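Long-range contacts in angiopoietin-related protein 6 (Homo sapiens, PDB 6Y43), which probably acts as a secreted angiopoietin-like growth factor, carrying a C-terminal fibrinogen-like globe domain: residues Q52-F61 against N179-G187; F61-K69 against F148-D156. All blocks are in the same frame, centred on the assembly; numbering follows the deposited sequence.

Contact 1 of 2, residues Q52-F61 against N179-G187; sequences QRRQDGSVNF and NLNGVWHHG. With EDO (1,2-ethanediol), chain C.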
loop_
_atom_site.group_PDB
_atom_site.type_symbol
_atom_site.label_atom_id
_atom_site.label_comp_id
_atom_site.label_asym_id
_atom_site.label_seq_id
_atom_site.Cartn_x
_atom_site.Cartn_y
_atom_site.Cartn_z
ATOM N N GLN A 52 -0.992 3.593 -0.300
ATOM C CA GLN A 52 -0.620 3.493 1.099
ATOM C C GLN A 52 0.693 4.225 1.253
ATOM O O GLN A 52 1.555 4.111 0.376
ATOM C CB GLN A 52 -0.443 2.033 1.527
ATOM C CG GLN A 52 -0.235 1.880 3.004
ATOM C CD GLN A 52 1.213 1.682 3.402
ATOM O OE1 GLN A 52 2.129 1.866 2.598
ATOM N NE2 GLN A 52 1.424 1.301 4.666
ATOM N N ARG A 53 0.839 4.988 2.335
ATOM C CA ARG A 53 2.124 5.630 2.597
ATOM C C ARG A 53 2.304 5.854 4.084
ATOM O O ARG A 53 1.380 6.324 4.766
ATOM C CB ARG A 53 2.260 6.972 1.871
ATOM C CG ARG A 53 3.618 7.601 2.068
ATOM C CD ARG A 53 3.857 8.710 1.028
ATOM N NE ARG A 53 2.750 9.647 1.033
ATOM C CZ ARG A 53 2.415 10.443 0.024
ATOM N NH1 ARG A 53 3.102 10.439 -1.101
ATOM N NH2 ARG A 53 1.375 11.234 0.155
ATOM N N ARG A 54 3.498 5.527 4.567
ATOM C CA ARG A 54 3.952 5.812 5.921
ATOM C C ARG A 54 5.212 6.665 5.873
ATOM O O ARG A 54 6.107 6.397 5.071
ATOM C CB ARG A 54 4.329 4.545 6.675
ATOM C CG ARG A 54 3.355 3.380 6.591
ATOM C CD ARG A 54 1.996 3.794 7.093
ATOM N NE ARG A 54 1.951 4.114 8.518
ATOM C CZ ARG A 54 1.843 3.223 9.495
ATOM N NH1 ARG A 54 1.816 1.928 9.219
ATOM N NH2 ARG A 54 1.760 3.614 10.765
ATOM N N GLN A 55 5.322 7.638 6.776
ATOM C CA GLN A 55 6.505 8.490 6.725
ATOM C C GLN A 55 6.735 9.312 7.985
ATOM O O GLN A 55 7.832 9.856 8.165
ATOM C CB GLN A 55 6.432 9.435 5.524
ATOM C CG GLN A 55 5.274 10.442 5.605
ATOM C CD GLN A 55 5.114 11.265 4.334
ATOM O OE1 GLN A 55 5.398 10.788 3.236
ATOM N NE2 GLN A 55 4.693 12.509 4.484
ATOM N N ASP A 56 5.738 9.435 8.851
ATOM C CA ASP A 56 5.958 10.287 10.018
ATOM C C ASP A 56 5.092 10.023 11.244
ATOM O O ASP A 56 5.187 10.765 12.233
ATOM C CB ASP A 56 5.800 11.759 9.600
ATOM C CG ASP A 56 4.379 12.102 9.139
ATOM O OD1 ASP A 56 3.449 11.298 9.345
ATOM O OD2 ASP A 56 4.162 13.226 8.610
ATOM N N GLY A 57 4.287 8.958 11.227
ATOM C CA GLY A 57 3.514 8.622 12.404
ATOM C C GLY A 57 2.333 9.527 12.695
ATOM O O GLY A 57 1.798 9.494 13.812
ATOM N N SER A 58 1.882 10.308 11.720
ATOM C CA SER A 58 0.831 11.268 12.004
ATOM C C SER A 58 -0.561 10.675 11.950
ATOM O O SER A 58 -1.492 11.300 12.458
ATOM C CB SER A 58 0.913 12.444 11.025
ATOM O OG SER A 58 0.936 11.998 9.684
ATOM N N VAL A 59 -0.737 9.480 11.380
ATOM C CA VAL A 59 -2.060 8.906 11.160
ATOM C C VAL A 59 -2.127 7.584 11.892
ATOM O O VAL A 59 -1.180 6.799 11.834
ATOM C CB VAL A 59 -2.319 8.733 9.653
ATOM C CG1 VAL A 59 -3.538 7.882 9.374
ATOM C CG2 VAL A 59 -2.429 10.093 8.971
ATOM N N ASN A 60 -3.224 7.352 12.603
ATOM C CA ASN A 60 -3.425 6.098 13.321
ATOM C C ASN A 60 -3.862 5.032 12.329
ATOM O O ASN A 60 -4.947 5.131 11.754
ATOM C CB ASN A 60 -4.477 6.293 14.407
ATOM C CG ASN A 60 -4.751 5.031 15.191
ATOM O OD1 ASN A 60 -5.890 4.795 15.618
ATOM N ND2 ASN A 60 -3.743 4.212 15.361
ATOM N N PHE A 61 -3.024 4.010 12.138
ATOM C CA PHE A 61 -3.361 2.870 11.297
ATOM C C PHE A 61 -3.969 1.721 12.092
ATOM O O PHE A 61 -4.394 0.723 11.493
ATOM C CB PHE A 61 -2.118 2.384 10.542
ATOM C CG PHE A 61 -1.849 3.146 9.261
ATOM C CD1 PHE A 61 -1.450 4.470 9.289
ATOM C CD2 PHE A 61 -2.025 2.523 8.031
ATOM C CE1 PHE A 61 -1.223 5.172 8.100
ATOM C CE2 PHE A 61 -1.786 3.212 6.832
ATOM C CZ PHE A 61 -1.402 4.520 6.870
ATOM N N ASN A 179 4.615 -5.842 7.279
ATOM C CA ASN A 179 3.615 -5.283 8.182
ATOM C C ASN A 179 3.548 -3.779 7.953
ATOM O O ASN A 179 3.703 -2.978 8.866
ATOM C CB ASN A 179 3.959 -5.611 9.632
ATOM C CG ASN A 179 2.852 -5.266 10.608
ATOM O OD1 ASN A 179 1.680 -5.522 10.347
ATOM N ND2 ASN A 179 3.232 -4.696 11.756
ATOM N N LEU A 180 3.271 -3.396 6.710
ATOM C CA LEU A 180 3.425 -1.990 6.358
ATOM C C LEU A 180 2.361 -1.111 6.990
ATOM O O LEU A 180 2.561 0.104 7.059
ATOM C CB LEU A 180 3.424 -1.799 4.847
ATOM C CG LEU A 180 4.550 -2.526 4.093
ATOM C CD1 LEU A 180 4.512 -2.148 2.640
ATOM C CD2 LEU A 180 5.918 -2.261 4.719
ATOM N N ASN A 181 1.255 -1.681 7.479
ATOM C CA ASN A 181 0.252 -0.900 8.188
ATOM C C ASN A 181 0.425 -0.954 9.703
ATOM O O ASN A 181 -0.500 -0.605 10.438
ATOM C CB ASN A 181 -1.151 -1.343 7.788
ATOM C CG ASN A 181 -1.511 -0.921 6.385
ATOM O OD1 ASN A 181 -0.902 -0.004 5.812
ATOM N ND2 ASN A 181 -2.517 -1.565 5.825
ATOM N N GLY A 182 1.601 -1.358 10.175
ATOM C CA GLY A 182 1.859 -1.497 11.589
ATOM C C GLY A 182 2.209 -0.182 12.242
ATOM O O GLY A 182 1.843 0.902 11.781
ATOM N N VAL A 183 2.888 -0.297 13.370
ATOM C CA VAL A 183 3.249 0.864 14.169
ATOM C C VAL A 183 4.475 1.530 13.560
ATOM O O VAL A 183 5.533 0.907 13.461
ATOM C CB VAL A 183 3.539 0.457 15.617
ATOM C CG1 VAL A 183 3.868 1.708 16.429
ATOM C CG2 VAL A 183 2.392 -0.314 16.212
ATOM N N TRP A 184 4.341 2.796 13.163
ATOM C CA TRP A 184 5.488 3.596 12.729
ATOM C C TRP A 184 6.226 4.082 13.972
ATOM O O TRP A 184 5.714 4.915 14.727
ATOM C CB TRP A 184 5.040 4.767 11.857
ATOM C CG TRP A 184 6.184 5.529 11.211
ATOM C CD1 TRP A 184 6.770 5.267 10.010
ATOM C CD2 TRP A 184 6.874 6.653 11.754
ATOM N NE1 TRP A 184 7.779 6.164 9.766
ATOM C CE2 TRP A 184 7.873 7.024 10.824
ATOM C CE3 TRP A 184 6.750 7.380 12.936
ATOM C CZ2 TRP A 184 8.730 8.119 11.029
ATOM C CZ3 TRP A 184 7.607 8.454 13.148
ATOM C CH2 TRP A 184 8.590 8.802 12.208
ATOM N N HIS A 185 7.402 3.536 14.220
ATOM C CA HIS A 185 8.194 4.006 15.347
ATOM C C HIS A 185 9.115 5.141 14.900
ATOM O O HIS A 185 9.401 5.305 13.720
ATOM C CB HIS A 185 8.975 2.851 15.946
ATOM C CG HIS A 185 8.109 1.766 16.505
ATOM N ND1 HIS A 185 7.699 1.753 17.819
ATOM C CD2 HIS A 185 7.557 0.670 15.930
ATOM C CE1 HIS A 185 6.944 0.692 18.035
ATOM N NE2 HIS A 185 6.854 0.009 16.909
ATOM N N HIS A 186 9.545 5.959 15.863
ATOM C CA HIS A 186 10.361 7.130 15.550
ATOM C C HIS A 186 11.856 6.796 15.397
ATOM O O HIS A 186 12.709 7.688 15.480
ATOM C CB HIS A 186 10.143 8.204 16.618
ATOM C CG HIS A 186 8.771 8.813 16.585
ATOM N ND1 HIS A 186 8.494 9.989 15.921
ATOM C CD2 HIS A 186 7.596 8.401 17.122
ATOM C CE1 HIS A 186 7.211 10.281 16.055
ATOM N NE2 HIS A 186 6.643 9.335 16.782
ATOM N N GLY A 187 12.157 5.540 15.122
ATOM C CA GLY A 187 13.501 5.060 14.862
ATOM C C GLY A 187 13.369 3.618 14.429
ATOM O O GLY A 187 12.293 3.024 14.515
HETATM C C1 EDO C . 4.409 13.693 0.506
HETATM O O1 EDO C . 4.288 14.064 1.889
HETATM C C2 EDO C . 5.754 13.025 0.265
HETATM O O2 EDO C . 5.709 11.749 0.909
#
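R54, at the end of strand 48-54, clasps the type I turn N179-G182 in a side-chain-to-backbone contact that ties the central sheet of the fibrinogen-like domain to the long loop before strand 212-219. The arginine chain is kinked at its second and third torsions (-58° and -66°), which turns the edge of its guanidinium to the turn carbonyls. Its two terminal nitrogens meet G182 O end-on, NH1 at 2.8 Å and NH2 at 2.9 Å, with the oxygen in the guanidinium plane. NH1 also donates to L180 O, so one planar group holds two turn carbonyls. A face of the guanidinium lies over a face of the F61 ring, offset toward its rim, and F61 CB approaches N181 O at 3.4 Å. The W184 indole lays one face over the backbone of Q55, D56 and G57, with G57 N 3.4 Å from W184 CE3. The indole NE1 is bonded to R211 O, which fixes the ring's rotation, while the E78 carboxylate accepts from those three backbone amides. Beside the turn, Q52 and N181 run antiparallel past one another, amide planes 45° apart, Q52 NE2 donating to N181 OD1 at 2.9 Å, tilted from both planes.

Contact 2 of 2, residues F61-K69 against F148-D156; sequences FFTTWQHYK and FSTVDRDRD. With CA (calcium ion), chain B; EDO (1,2-ethanediol), chain D.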
loop_
_atom_site.group_PDB
_atom_site.type_symbol
_atom_site.label_atom_id
_atom_site.label_comp_id
_atom_site.label_asym_id
_atom_site.label_seq_id
_atom_site.Cartn_x
_atom_site.Cartn_y
_atom_site.Cartn_z
ATOM N N PHE A 61 -3.024 4.010 12.138
ATOM C CA PHE A 61 -3.361 2.870 11.297
ATOM C C PHE A 61 -3.969 1.721 12.092
ATOM O O PHE A 61 -4.394 0.723 11.493
ATOM C CB PHE A 61 -2.118 2.384 10.542
ATOM C CG PHE A 61 -1.849 3.146 9.261
ATOM C CD1 PHE A 61 -1.450 4.470 9.289
ATOM C CD2 PHE A 61 -2.025 2.523 8.031
ATOM C CE1 PHE A 61 -1.223 5.172 8.100
ATOM C CE2 PHE A 61 -1.786 3.212 6.832
ATOM C CZ PHE A 61 -1.402 4.520 6.870
ATOM N N PHE A 62 -4.032 1.833 13.416
ATOM C CA PHE A 62 -4.782 0.860 14.222
ATOM C C PHE A 62 -6.238 1.318 14.280
ATOM O O PHE A 62 -6.690 1.924 15.246
ATOM C CB PHE A 62 -4.181 0.734 15.617
ATOM C CG PHE A 62 -4.798 -0.381 16.443
ATOM C CD1 PHE A 62 -4.521 -1.683 16.139
ATOM C CD2 PHE A 62 -5.668 -0.105 17.500
ATOM C CE1 PHE A 62 -5.066 -2.738 16.883
ATOM C CE2 PHE A 62 -6.243 -1.149 18.240
ATOM C CZ PHE A 62 -5.934 -2.464 17.927
ATOM N N THR A 63 -6.991 1.045 13.213
ATOM C CA THR A 63 -8.324 1.636 13.083
ATOM C C THR A 63 -9.315 0.619 12.523
ATOM O O THR A 63 -8.968 -0.524 12.266
ATOM C CB THR A 63 -8.285 2.906 12.222
ATOM O OG1 THR A 63 -9.567 3.548 12.237
ATOM C CG2 THR A 63 -7.898 2.604 10.796
ATOM N N THR A 64 -10.551 1.084 12.312
ATOM C CA THR A 64 -11.720 0.228 12.115
ATOM C C THR A 64 -11.745 -0.412 10.730
ATOM O O THR A 64 -11.219 0.134 9.758
ATOM C CB THR A 64 -13.026 1.020 12.285
ATOM O OG1 THR A 64 -13.194 1.965 11.222
ATOM C CG2 THR A 64 -13.057 1.783 13.613
ATOM N N TRP A 65 -12.426 -1.562 10.639
ATOM C CA TRP A 65 -12.722 -2.147 9.334
ATOM C C TRP A 65 -13.338 -1.107 8.402
ATOM O O TRP A 65 -12.939 -0.974 7.247
ATOM C CB TRP A 65 -13.665 -3.353 9.480
ATOM C CG TRP A 65 -14.092 -3.904 8.157
ATOM C CD1 TRP A 65 -15.259 -3.646 7.506
ATOM C CD2 TRP A 65 -13.351 -4.808 7.309
ATOM N NE1 TRP A 65 -15.292 -4.315 6.314
ATOM C CE2 TRP A 65 -14.135 -5.043 6.170
ATOM C CE3 TRP A 65 -12.099 -5.441 7.410
ATOM C CZ2 TRP A 65 -13.719 -5.895 5.137
ATOM C CZ3 TRP A 65 -11.696 -6.290 6.388
ATOM C CH2 TRP A 65 -12.489 -6.497 5.263
ATOM N N GLN A 66 -14.311 -0.342 8.891
ATOM C CA GLN A 66 -14.942 0.648 8.023
ATOM C C GLN A 66 -13.920 1.651 7.486
ATOM O O GLN A 66 -14.021 2.102 6.338
ATOM C CB GLN A 66 -16.052 1.371 8.781
ATOM C CG GLN A 66 -16.781 2.445 7.964
ATOM C CD GLN A 66 -17.353 1.915 6.654
ATOM O OE1 GLN A 66 -17.878 0.804 6.596
ATOM N NE2 GLN A 66 -17.250 2.711 5.601
ATOM N N HIS A 67 -12.968 2.063 8.325
ATOM C CA HIS A 67 -11.946 3.000 7.853
ATOM C C HIS A 67 -11.001 2.320 6.868
ATOM O O HIS A 67 -10.636 2.914 5.850
ATOM C CB HIS A 67 -11.187 3.601 9.038
ATOM C CG HIS A 67 -11.955 4.681 9.743
ATOM N ND1 HIS A 67 -12.320 4.593 11.068
ATOM C CD2 HIS A 67 -12.476 5.842 9.290
ATOM C CE1 HIS A 67 -13.016 5.666 11.408
ATOM N NE2 HIS A 67 -13.124 6.440 10.346
ATOM N N TYR A 68 -10.619 1.066 7.120
ATOM C CA TYR A 68 -9.812 0.351 6.136
ATOM C C TYR A 68 -10.568 0.164 4.825
ATOM O O TYR A 68 -9.951 0.158 3.750
ATOM C CB TYR A 68 -9.341 -1.010 6.705
ATOM C CG TYR A 68 -7.999 -0.859 7.365
ATOM C CD1 TYR A 68 -6.840 -0.752 6.595
ATOM C CD2 TYR A 68 -7.879 -0.725 8.735
ATOM C CE1 TYR A 68 -5.601 -0.536 7.169
ATOM C CE2 TYR A 68 -6.639 -0.521 9.321
ATOM C CZ TYR A 68 -5.502 -0.408 8.531
ATOM O OH TYR A 68 -4.269 -0.191 9.085
ATOM N N LYS A 69 -11.894 -0.004 4.886
ATOM C CA LYS A 69 -12.660 -0.149 3.651
ATOM C C LYS A 69 -12.743 1.172 2.885
ATOM O O LYS A 69 -12.543 1.209 1.664
ATOM C CB LYS A 69 -14.072 -0.674 3.957
ATOM C CG LYS A 69 -14.964 -0.796 2.729
ATOM C CD LYS A 69 -16.329 -1.374 3.078
ATOM C CE LYS A 69 -17.281 -1.257 1.891
ATOM N NZ LYS A 69 -18.683 -1.516 2.314
ATOM N N PHE A 148 -8.242 -10.050 4.168
ATOM C CA PHE A 148 -7.858 -8.881 4.945
ATOM C C PHE A 148 -8.450 -8.962 6.346
ATOM O O PHE A 148 -9.666 -9.116 6.513
ATOM C CB PHE A 148 -8.322 -7.598 4.239
ATOM C CG PHE A 148 -7.558 -6.365 4.657
ATOM C CD1 PHE A 148 -6.356 -6.049 4.054
ATOM C CD2 PHE A 148 -8.068 -5.505 5.600
ATOM C CE1 PHE A 148 -5.654 -4.907 4.414
ATOM C CE2 PHE A 148 -7.371 -4.357 5.956
ATOM C CZ PHE A 148 -6.166 -4.071 5.365
ATOM N N SER A 149 -7.582 -8.854 7.356
ATOM C CA SER A 149 -7.968 -8.892 8.757
ATOM C C SER A 149 -7.762 -7.539 9.432
ATOM O O SER A 149 -6.786 -6.825 9.159
ATOM C CB SER A 149 -7.146 -9.934 9.550
ATOM O OG SER A 149 -7.489 -11.270 9.258
ATOM N N THR A 150 -8.663 -7.223 10.371
ATOM C CA THR A 150 -8.449 -6.170 11.364
ATOM C C THR A 150 -8.692 -6.765 12.753
ATOM O O THR A 150 -9.091 -7.918 12.887
ATOM C CB THR A 150 -9.358 -4.961 11.117
ATOM O OG1 THR A 150 -10.732 -5.368 11.151
ATOM C CG2 THR A 150 -9.053 -4.302 9.779
ATOM N N VAL A 151 -8.484 -5.978 13.814
ATOM C CA VAL A 151 -8.503 -6.590 15.149
ATOM C C VAL A 151 -9.852 -7.253 15.490
ATOM O O VAL A 151 -9.884 -8.310 16.144
ATOM C CB VAL A 151 -8.074 -5.546 16.204
ATOM C CG1 VAL A 151 -9.121 -4.471 16.358
ATOM C CG2 VAL A 151 -7.813 -6.239 17.540
ATOM N N ASP A 152 -10.961 -6.719 14.999
ATOM C CA ASP A 152 -12.254 -7.342 15.292
ATOM C C ASP A 152 -12.679 -8.346 14.226
ATOM O O ASP A 152 -13.727 -9.001 14.384
ATOM C CB ASP A 152 -13.343 -6.273 15.513
ATOM C CG ASP A 152 -13.804 -5.567 14.234
ATOM O OD1 ASP A 152 -13.297 -5.825 13.125
ATOM O OD2 ASP A 152 -14.727 -4.724 14.362
ATOM N N ARG A 153 -11.859 -8.515 13.172
ATOM C CA ARG A 153 -12.142 -9.421 12.065
ATOM C C ARG A 153 -10.885 -10.259 11.866
ATOM O O ARG A 153 -10.099 -10.043 10.934
ATOM C CB ARG A 153 -12.528 -8.679 10.833
ATOM C CG ARG A 153 -14.014 -8.280 10.811
ATOM C CD ARG A 153 -14.139 -7.197 9.819
ATOM N NE ARG A 153 -15.478 -6.699 9.511
ATOM C CZ ARG A 153 -16.165 -5.859 10.273
ATOM N NH1 ARG A 153 -15.716 -5.491 11.469
ATOM N NH2 ARG A 153 -17.328 -5.402 9.840
ATOM N N ASP A 154 -10.704 -11.227 12.758
ATOM C CA ASP A 154 -9.564 -12.143 12.712
ATOM C C ASP A 154 -9.858 -13.220 11.679
ATOM O O ASP A 154 -10.594 -14.171 11.939
ATOM C CB ASP A 154 -9.302 -12.740 14.091
ATOM C CG ASP A 154 -8.147 -13.746 14.109
ATOM O OD1 ASP A 154 -7.647 -14.120 13.022
ATOM O OD2 ASP A 154 -7.773 -14.165 15.221
ATOM N N ARG A 155 -9.273 -13.065 10.497
ATOM C CA ARG A 155 -9.402 -14.006 9.397
ATOM C C ARG A 155 -8.071 -14.657 9.061
ATOM O O ARG A 155 -7.929 -15.268 8.001
ATOM C CB ARG A 155 -9.937 -13.286 8.169
ATOM C CG ARG A 155 -11.259 -12.690 8.441
ATOM C CD ARG A 155 -11.605 -11.590 7.485
ATOM N NE ARG A 155 -13.030 -11.317 7.615
ATOM C CZ ARG A 155 -13.615 -10.203 7.224
ATOM N NH1 ARG A 155 -12.892 -9.233 6.666
ATOM N NH2 ARG A 155 -14.923 -10.070 7.388
ATOM N N ASP A 156 -7.084 -14.484 9.924
ATOM C CA ASP A 156 -5.740 -14.903 9.584
ATOM C C ASP A 156 -5.583 -16.406 9.830
ATOM O O ASP A 156 -6.526 -17.138 10.167
ATOM C CB ASP A 156 -4.723 -14.066 10.359
ATOM C CG ASP A 156 -4.804 -14.258 11.868
ATOM O OD1 ASP A 156 -4.960 -15.412 12.343
ATOM O OD2 ASP A 156 -4.648 -13.254 12.596
HETATM CA CA CA B . -6.259 -15.888 14.177
HETATM C C1 EDO D . -6.415 -2.742 13.123
HETATM O O1 EDO D . -6.508 -4.152 12.894
HETATM C C2 EDO D . -7.412 -2.345 14.216
HETATM O O2 EDO D . -8.739 -2.650 13.752
HETATM O O HOH W 1 -7.359 -17.402 12.669
HETATM O O HOH W 2 -7.445 -17.128 15.907
#
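The loop leading into the calcium site of the fibrinogen-like domain rests on the first turn of helix 65-70, the W65 indole carrying two arginines on one face, with F148 at its rim. The R153 guanidinium lies flat on that face of the indole, planes 3° apart, with NE 3.4 Å from W65 CG. This is an off-centre cation-pi stack over the five-membered ring. The extended R153 chain reaches it from the type I turn T150-R153, and a salt bridge from R153 NH1 to D152 OD1 at 3.0 Å, lying in the guanidinium plane, steadies the group. R155 meets the same indole quite differently: its guanidinium stands upright over the face of the six-membered ring, planes 88° apart, an edge-on cation-pi contact with NH1 3.1 Å from W65 CH2. That NH1 also donates to F148 O, nearly in line with the carbonyl, which settles where the guanidinium points. At the rim of the indole W65 CZ3 touches F148 CD2 at 3.8 Å, and F148 CZ packs on Y68 CD1 at 3.6 Å, the two rings oblique at 51°. W65 NE1 is bonded to E121, while T64 caps the helix, its OG1 accepting from H67 N. Beyond R153, D154 binds the calcium ion through both carboxylate oxygens and D156 through OD1 at 2.3 Å. An Asx turn, D156 N to D154 OD1, links the two ligands, and two waters and the carbonyls of Y158 and G160 complete the shell, the loop-borne calcium site characteristic of fibrinogen C-terminal domains.

Overall arrangement
From the N terminus, the chain first leaves strand 48-54 through the loop of contact 1, then passes F61, which both contacts share, and enters helix 65-70. Contact 2 closes a loop there when the chain returns, 79 residues later, as the run that ends in the calcium site. Contact 1 closes a wider one, its ends 118 residues apart, and contact 2 is nested inside it. Their centres lie about 16 Å apart, yet they touch where N181 ND2 packs on Y68 CE1 at 3.5 Å. The example illustrates how neighbouring stretches of chain can organise loop-rich folds: one anchors the loop before strand 212-219 to the sheet, the next anchors the calcium-binding loop to a helix.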